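Local coordinates for TetR family transcriptional regulator (Rhodococcus erythropolis, PDB 4ZA6), which probably acts as a TetR-family repressor of qsdA, controlling the degradation of quorum-sensing N-acylhomoserine lactone signals, at residues A[87-92]-A[156-161]. Sequence-based numbering, arbitrary orientation.
Sequences RSVESS and VHLYAP
Val89 meets Leu158 and Tyr159 where the ends of helices 74-90 and 143-158 come together, a compact example of how one branched side chain can join two helix termini. Val89 CB, directed at the other segment, already has a neighbour, lying 4.1 Å from Leu158 CD2. One bond further out, CG1 does most of the touching. Val89 CG1 packs against Leu158 CD2 at 3.8 Å, methyl to methyl. The same Val89 CG1 reaches the hydroxyl end of the tyrosine, 3.6 Å from Tyr159 OH. On the ring itself, Tyr159 CE1 is 3.8 Å from Val89 CG1. A chi1 of 170° puts this branch anti to the backbone N of Val89, where it meets both residues. The valine and tyrosine side chains cross at about a right angle, and the methyl approaches the ring obliquely.

In the all-helical C-terminal domain of a TetR-family regulator, such apolar contacts bring together parts of the chain far apart in sequence, here segments separated by 63 residues. Helix 93-101 joins the same cluster through Leu95, which touches both Val89 and Tyr159. It begins just after Ser92, whose OG caps Leu95 N, and the turn leading to it is supported by a backbone hydrogen bond of 3.1 Å from Ser92 N to Val89 O.

The two residues facing Val89 also pack on one another: Leu158 CG sits 3.9 Å above the Tyr159 ring plane, over its centre. Tyr159 has just left helical geometry, and its chi1 of -54° sets CG anti to the carbonyl carbon, from where the ring extends to bring CE1 and OH to Val89 CG1. Phe106 makes an edge-to-face stack with that ring, linking it to helix 103-111. A 2-methyl-2,4-pentanediol molecule, probably from the crystallisation liquor, lies about 4 Å from the Tyr159 side chain.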
loop_
_atom_site.group_PDB
_atom_site.type_symbol
_atom_site.label_atom_id
_atom_site.label_comp_id
_atom_site.label_asym_id
_atom_site.label_seq_id
_atom_site.Cartn_x
_atom_site.Cartn_y
_atom_site.Cartn_z
ATOM N N ARG A 87 10.726 -2.527 -0.592
ATOM C CA ARG A 87 11.528 -3.192 -1.611
ATOM C C ARG A 87 10.687 -4.111 -2.474
ATOM O O ARG A 87 10.969 -4.232 -3.663
ATOM C CB ARG A 87 12.736 -3.903 -0.990
ATOM C CG ARG A 87 13.763 -2.906 -0.491
ATOM C CD ARG A 87 15.041 -3.552 0.007
ATOM N NE ARG A 87 15.000 -3.708 1.458
ATOM C CZ ARG A 87 15.628 -2.920 2.326
ATOM N NH1 ARG A 87 16.416 -1.943 1.901
ATOM N NH2 ARG A 87 15.502 -3.129 3.626
ATOM N N SER A 88 9.604 -4.703 -1.900
ATOM C CA SER A 88 8.686 -5.564 -2.657
ATOM C C SER A 88 7.881 -4.711 -3.649
ATOM O O SER A 88 7.714 -5.088 -4.803
ATOM C CB SER A 88 7.755 -6.322 -1.716
ATOM O OG SER A 88 6.862 -7.122 -2.471
ATOM N N VAL A 89 7.436 -3.550 -3.208
ATOM C CA VAL A 89 6.702 -2.590 -4.039
ATOM C C VAL A 89 7.629 -2.059 -5.159
ATOM O O VAL A 89 7.219 -2.028 -6.314
ATOM C CB VAL A 89 6.101 -1.457 -3.196
ATOM C CG1 VAL A 89 5.549 -0.327 -4.084
ATOM C CG2 VAL A 89 5.018 -1.989 -2.269
ATOM N N GLU A 90 8.879 -1.694 -4.820
ATOM C CA GLU A 90 9.873 -1.211 -5.791
ATOM C C GLU A 90 10.152 -2.251 -6.920
ATOM O O GLU A 90 10.311 -1.862 -8.078
ATOM C CB GLU A 90 11.169 -0.806 -5.050
ATOM C CG GLU A 90 12.261 -0.205 -5.921
ATOM C CD GLU A 90 13.627 -0.111 -5.259
ATOM O OE1 GLU A 90 13.991 -1.031 -4.489
ATOM O OE2 GLU A 90 14.346 0.878 -5.529
ATOM N N SER A 91 10.177 -3.559 -6.585
ATOM C CA SER A 91 10.445 -4.611 -7.575
ATOM C C SER A 91 9.188 -5.148 -8.283
ATOM O O SER A 91 9.280 -6.126 -9.031
ATOM C CB SER A 91 11.255 -5.743 -6.939
ATOM O OG SER A 91 10.472 -6.500 -6.027
ATOM N N SER A 92 8.016 -4.514 -8.068
ATOM C CA SER A 92 6.771 -4.981 -8.697
ATOM C C SER A 92 6.696 -4.629 -10.166
ATOM O O SER A 92 6.645 -3.450 -10.495
ATOM C CB SER A 92 5.559 -4.398 -7.986
ATOM O OG SER A 92 4.353 -4.818 -8.601
ATOM N N VAL A 156 5.841 9.234 -0.008
ATOM C CA VAL A 156 6.432 10.174 -0.981
ATOM C C VAL A 156 7.872 9.792 -1.341
ATOM O O VAL A 156 8.354 10.160 -2.412
ATOM C CB VAL A 156 6.278 11.684 -0.611
ATOM C CG1 VAL A 156 4.816 12.125 -0.737
ATOM C CG2 VAL A 156 6.814 11.971 0.790
ATOM N N HIS A 157 8.562 9.063 -0.427
ATOM C CA HIS A 157 9.936 8.611 -0.644
ATOM C C HIS A 157 9.922 7.341 -1.448
ATOM O O HIS A 157 10.705 7.217 -2.398
ATOM C CB HIS A 157 10.700 8.445 0.680
ATOM C CG HIS A 157 11.009 9.753 1.326
ATOM N ND1 HIS A 157 11.954 10.602 0.804
ATOM C CD2 HIS A 157 10.438 10.343 2.397
ATOM C CE1 HIS A 157 11.952 11.666 1.584
ATOM N NE2 HIS A 157 11.076 11.547 2.565
ATOM N N LEU A 158 9.032 6.390 -1.091
ATOM C CA LEU A 158 8.909 5.157 -1.872
ATOM C C LEU A 158 8.644 5.471 -3.341
ATOM O O LEU A 158 9.259 4.872 -4.228
ATOM C CB LEU A 158 7.803 4.270 -1.294
ATOM C CG LEU A 158 7.475 2.979 -2.043
ATOM C CD1 LEU A 158 8.731 2.120 -2.301
ATOM C CD2 LEU A 158 6.396 2.203 -1.318
ATOM N N TYR A 159 7.747 6.427 -3.598
ATOM C CA TYR A 159 7.346 6.798 -4.949
ATOM C C TYR A 159 8.024 8.050 -5.484
ATOM O O TYR A 159 7.492 8.642 -6.421
ATOM C CB TYR A 159 5.801 6.917 -5.024
ATOM C CG TYR A 159 5.075 5.682 -4.541
ATOM C CD1 TYR A 159 5.181 4.476 -5.228
ATOM C CD2 TYR A 159 4.297 5.711 -3.388
ATOM C CE1 TYR A 159 4.558 3.323 -4.760
ATOM C CE2 TYR A 159 3.674 4.560 -2.907
ATOM C CZ TYR A 159 3.789 3.377 -3.610
ATOM O OH TYR A 159 3.173 2.243 -3.151
ATOM N N ALA A 160 9.211 8.427 -4.933
ATOM C CA ALA A 160 10.006 9.598 -5.336
ATOM C C ALA A 160 10.241 9.726 -6.861
ATOM O O ALA A 160 10.145 10.855 -7.339
ATOM C CB ALA A 160 11.321 9.645 -4.583
ATOM N N PRO A 161 10.447 8.635 -7.670
ATOM C CA PRO A 161 10.595 8.827 -9.123
ATOM C C PRO A 161 9.372 9.417 -9.824
ATOM O O PRO A 161 9.541 10.115 -10.820
ATOM C CB PRO A 161 10.942 7.438 -9.642
ATOM C CG PRO A 161 11.411 6.679 -8.455
ATOM C CD PRO A 161 10.598 7.203 -7.328
#